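Local coordinates for BH0236 protein (Bacillus halodurans, PDB 5T7A) that is a family 56 carbohydrate-binding module that recognises beta-1,3-glucan, probably holding its parent enzyme on that polysaccharide, at residues Tyr98-Glu103 and Tyr109-Phe114. Residues are numbered along the deposited sequence; the frame is centred on the assembly and turned at random.
Sequences YSFTYE and YTTEWF
Thr111 OG1 takes the amide of Phe100, 3.0 Å from its N, and donates its own hydrogen bond to Glu112 O, in the carbonyl plane, on a lone pair. A chi1 of 77° sets the hydroxyl between backbone N and carbonyl carbon, where it stands in for a main-chain acceptor; Thr111 N still bonds Phe100 O at 2.8 Å. This marks a break in the antiparallel hairpin of strands 95-103 and 108-117, the latter an outermost strand of the beta-sandwich module: regular pairing shifts by one residue between Tyr102-Tyr109 and Tyr98-Phe114, both hydrogen-bonded pairs. Those pairs pack alike. Phe114 CB sits over one face of the Tyr98 ring, 3.7 Å from its centroid. Tyr109 CB lies 4.0 Å from the centroid of the Tyr102 ring, over its face. The ring planes are oblique, at 39° for Tyr98 and Phe114 and 44° for Tyr102 and Tyr109. Tyr102 OH is hydrogen-bonded to Asp34 OD2. On the other face, Thr101 OG1 and Thr110 OG1 share a 2.8 Å hydrogen bond, and His63 NE2 is also hydrogen-bonded to Thr101 OG1. Ser99 CB makes a CH-pi contact, 4.2 Å from the centroid of the Trp113 six-membered ring, and Lys65 adds a cation-pi contact.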
ATOM      1  N   TYR A  98       5.309   1.495  -4.307  1.00  9.09           N
ATOM      2  CA  TYR A  98       4.875   0.694  -3.184  1.00  9.03           C
ATOM      3  C   TYR A  98       4.564  -0.705  -3.651  1.00  9.22           C
ATOM      4  O   TYR A  98       4.120  -0.936  -4.774  1.00 10.23           O
ATOM      5  CB  TYR A  98       3.664   1.295  -2.481  1.00  9.65           C
ATOM      6  CG  TYR A  98       2.448   1.501  -3.343  1.00  9.05           C
ATOM      7  CD1 TYR A  98       2.343   2.619  -4.179  1.00  9.14           C
ATOM      8  CD2 TYR A  98       1.363   0.641  -3.297  1.00  8.23           C
ATOM      9  CE1 TYR A  98       1.252   2.825  -4.966  1.00  8.74           C
ATOM     10  CE2 TYR A  98       0.278   0.827  -4.065  1.00  8.24           C
ATOM     11  CZ  TYR A  98       0.180   1.896  -4.896  1.00  8.72           C
ATOM     12  OH  TYR A  98      -0.943   2.065  -5.670  1.00  9.62           O
ATOM     13  N   SER A  99       4.922  -1.664  -2.790  1.00  9.25           N
ATOM     14  CA  SER A  99       4.628  -3.089  -3.036  0.58  9.01           C
ATOM     15  C   SER A  99       4.219  -3.703  -1.732  1.00  8.84           C
ATOM     16  O   SER A  99       4.358  -3.054  -0.676  1.00  9.16           O
ATOM     17  CB  SER A  99       5.820  -3.798  -3.583  0.58  8.88           C
ATOM     18  OG  SER A  99       6.939  -3.642  -2.712  0.58  9.04           O
ATOM     19  N   PHE A 100       3.664  -4.911  -1.790  1.00  7.63           N
ATOM     20  CA  PHE A 100       3.172  -5.565  -0.602  1.00  7.64           C
ATOM     21  C   PHE A 100       3.714  -6.954  -0.426  1.00  7.93           C
ATOM     22  O   PHE A 100       3.929  -7.671  -1.414  1.00  9.05           O
ATOM     23  CB  PHE A 100       1.630  -5.660  -0.632  1.00  7.19           C
ATOM     24  CG  PHE A 100       0.959  -4.319  -0.859  1.00  7.35           C
ATOM     25  CD1 PHE A 100       0.650  -3.494   0.189  1.00  7.30           C
ATOM     26  CD2 PHE A 100       0.655  -3.906  -2.164  1.00  7.37           C
ATOM     27  CE1 PHE A 100       0.013  -2.255  -0.040  1.00  7.10           C
ATOM     28  CE2 PHE A 100       0.063  -2.716  -2.372  1.00  7.43           C
ATOM     29  CZ  PHE A 100      -0.261  -1.861  -1.335  1.00  7.00           C
ATOM     30  N   THR A 101       3.786  -7.363   0.840  1.00  8.22           N
ATOM     31  CA  THR A 101       3.971  -8.772   1.154  1.00  8.88           C
ATOM     32  C   THR A 101       2.767  -9.116   2.035  1.00  8.73           C
ATOM     33  O   THR A 101       2.620  -8.528   3.106  1.00  8.85           O
ATOM     34  CB  THR A 101       5.330  -9.034   1.844  1.00  9.88           C
ATOM     35  OG1 THR A 101       6.406  -8.729   0.949  1.00 10.80           O
ATOM     36  CG2 THR A 101       5.427 -10.490   2.275  1.00 10.05           C
ATOM     37  N   TYR A 102       1.960 -10.076   1.583  1.00  8.46           N
ATOM     38  CA  TYR A 102       0.745 -10.436   2.267  1.00  8.67           C
ATOM     39  C   TYR A 102       0.666 -11.905   2.546  1.00  9.33           C
ATOM     40  O   TYR A 102       1.077 -12.731   1.776  1.00  9.06           O
ATOM     41  CB  TYR A 102      -0.490 -10.035   1.460  1.00  8.37           C
ATOM     42  CG  TYR A 102      -0.627 -10.618   0.123  1.00  8.19           C
ATOM     43  CD1 TYR A 102       0.013 -10.089  -0.984  1.00  8.19           C
ATOM     44  CD2 TYR A 102      -1.514 -11.710  -0.083  1.00  8.94           C
ATOM     45  CE1 TYR A 102      -0.176 -10.667  -2.243  1.00  7.71           C
ATOM     46  CE2 TYR A 102      -1.701 -12.263  -1.319  1.00  8.08           C
ATOM     47  CZ  TYR A 102      -1.057 -11.738  -2.423  1.00  7.92           C
ATOM     48  OH  TYR A 102      -1.224 -12.280  -3.663  1.00  8.48           O
ATOM     49  N   GLU A 103       0.118 -12.213   3.701  1.00 10.36           N
ATOM     50  CA  GLU A 103      -0.073 -13.614   4.078  1.00  9.69           C
ATOM     51  C   GLU A 103      -1.436 -14.072   3.483  1.00  9.91           C
ATOM     52  O   GLU A 103      -2.425 -13.297   3.402  1.00 10.12           O
ATOM     53  CB  GLU A 103      -0.098 -13.690   5.569  1.00 10.16           C
ATOM     54  CG  GLU A 103      -0.116 -15.103   6.139  1.00  9.81           C
ATOM     55  CD  GLU A 103      -1.496 -15.653   6.357  1.00 11.76           C
ATOM     56  OE1 GLU A 103      -2.523 -14.937   6.285  1.00 11.21           O
ATOM     57  OE2 GLU A 103      -1.555 -16.894   6.619  1.00 13.24           O
ATOM     58  N   TYR A 109       3.143 -13.845   0.092  1.00  9.12           N
ATOM     59  CA  TYR A 109       3.337 -13.509  -1.295  1.00  8.93           C
ATOM     60  C   TYR A 109       3.682 -12.038  -1.434  1.00  8.41           C
ATOM     61  O   TYR A 109       3.195 -11.221  -0.682  1.00  8.69           O
ATOM     62  CB  TYR A 109       2.042 -13.821  -2.102  1.00  8.88           C
ATOM     63  CG  TYR A 109       1.583 -15.241  -1.902  1.00  9.69           C
ATOM     64  CD1 TYR A 109       2.126 -16.277  -2.641  1.00 10.87           C
ATOM     65  CD2 TYR A 109       0.636 -15.553  -0.922  1.00 10.94           C
ATOM     66  CE1 TYR A 109       1.773 -17.583  -2.390  1.00 10.64           C
ATOM     67  CE2 TYR A 109       0.248 -16.866  -0.693  1.00 11.76           C
ATOM     68  CZ  TYR A 109       0.806 -17.861  -1.455  1.00 12.83           C
ATOM     69  OH  TYR A 109       0.416 -19.212  -1.262  1.00 12.63           O
ATOM     70  N   THR A 110       4.501 -11.696  -2.424  1.00  7.82           N
ATOM     71  CA  THR A 110       4.896 -10.315  -2.661  1.00  8.45           C
ATOM     72  C   THR A 110       4.539  -9.825  -4.037  1.00  8.21           C
ATOM     73  O   THR A 110       4.717 -10.532  -5.037  1.00  9.33           O
ATOM     74  CB  THR A 110       6.413 -10.182  -2.431  1.00  8.36           C
ATOM     75  OG1 THR A 110       6.773 -10.599  -1.072  1.00  9.20           O
ATOM     76  CG2 THR A 110       6.911  -8.758  -2.640  1.00  9.63           C
ATOM     77  N   THR A 111       4.024  -8.614  -4.086  1.00  8.19           N
ATOM     78  CA  THR A 111       3.616  -8.026  -5.328  1.00  8.52           C
ATOM     79  C   THR A 111       4.775  -7.273  -6.033  1.00  8.28           C
ATOM     80  O   THR A 111       5.788  -6.969  -5.452  1.00  9.46           O
ATOM     81  CB  THR A 111       2.459  -7.020  -5.092  1.00  8.73           C
ATOM     82  OG1 THR A 111       2.940  -5.776  -4.536  1.00  8.19           O
ATOM     83  CG2 THR A 111       1.379  -7.604  -4.241  1.00  8.84           C
ATOM     84  N   GLU A 112       4.500  -6.908  -7.263  1.00  9.41           N
ATOM     85  CA  GLU A 112       5.269  -5.966  -8.003  1.00  9.64           C
ATOM     86  C   GLU A 112       5.204  -4.610  -7.349  1.00 10.18           C
ATOM     87  O   GLU A 112       4.417  -4.399  -6.446  1.00  9.05           O
ATOM     88  CB  GLU A 112       4.694  -5.876  -9.442  1.00 10.62           C
ATOM     89  CG  GLU A 112       3.379  -5.135  -9.495  1.00 12.05           C
ATOM     90  CD  GLU A 112       2.572  -5.457 -10.717  1.00 14.35           C
ATOM     91  OE1 GLU A 112       1.989  -6.553 -10.752  1.00 13.98           O
ATOM     92  OE2 GLU A 112       2.540  -4.567 -11.610  1.00 17.89           O
ATOM     93  N   TRP A 113       6.022  -3.673  -7.840  1.00  9.83           N
ATOM     94  CA  TRP A 113       5.994  -2.304  -7.428  1.00 10.06           C
ATOM     95  C   TRP A 113       4.978  -1.542  -8.234  1.00 11.64           C
ATOM     96  O   TRP A 113       5.025  -1.523  -9.480  1.00 13.43           O
ATOM     97  CB  TRP A 113       7.355  -1.653  -7.637  1.00 12.01           C
ATOM     98  CG  TRP A 113       8.372  -2.121  -6.700  1.00 12.45           C
ATOM     99  CD1 TRP A 113       9.326  -3.116  -6.911  1.00 14.01           C
ATOM    100  CD2 TRP A 113       8.622  -1.597  -5.398  1.00 12.42           C
ATOM    101  NE1 TRP A 113      10.096  -3.271  -5.778  1.00 16.23           N
ATOM    102  CE2 TRP A 113       9.696  -2.335  -4.844  1.00 14.22           C
ATOM    103  CE3 TRP A 113       8.031  -0.592  -4.640  1.00 12.24           C
ATOM    104  CZ2 TRP A 113      10.191  -2.059  -3.582  1.00 14.67           C
ATOM    105  CZ3 TRP A 113       8.522  -0.333  -3.409  1.00 13.55           C
ATOM    106  CH2 TRP A 113       9.583  -1.060  -2.889  1.00 14.08           C
ATOM    107  N   PHE A 114       4.046  -0.884  -7.544  1.00  9.69           N
ATOM    108  CA  PHE A 114       3.105   0.047  -8.097  1.00 10.32           C
ATOM    109  C   PHE A 114       3.630   1.463  -7.954  1.00 11.66           C
ATOM    110  O   PHE A 114       4.521   1.711  -7.145  1.00 11.67           O
ATOM    111  CB  PHE A 114       1.736  -0.071  -7.380  1.00 10.51           C
ATOM    112  CG  PHE A 114       1.183  -1.459  -7.449  1.00 10.58           C
ATOM    113  CD1 PHE A 114       0.569  -1.928  -8.613  1.00 11.48           C
ATOM    114  CD2 PHE A 114       1.253  -2.286  -6.358  1.00 11.74           C
ATOM    115  CE1 PHE A 114       0.099  -3.233  -8.693  1.00 11.04           C
ATOM    116  CE2 PHE A 114       0.762  -3.585  -6.410  1.00 10.88           C
ATOM    117  CZ  PHE A 114       0.152  -4.038  -7.560  1.00 11.05           C
TER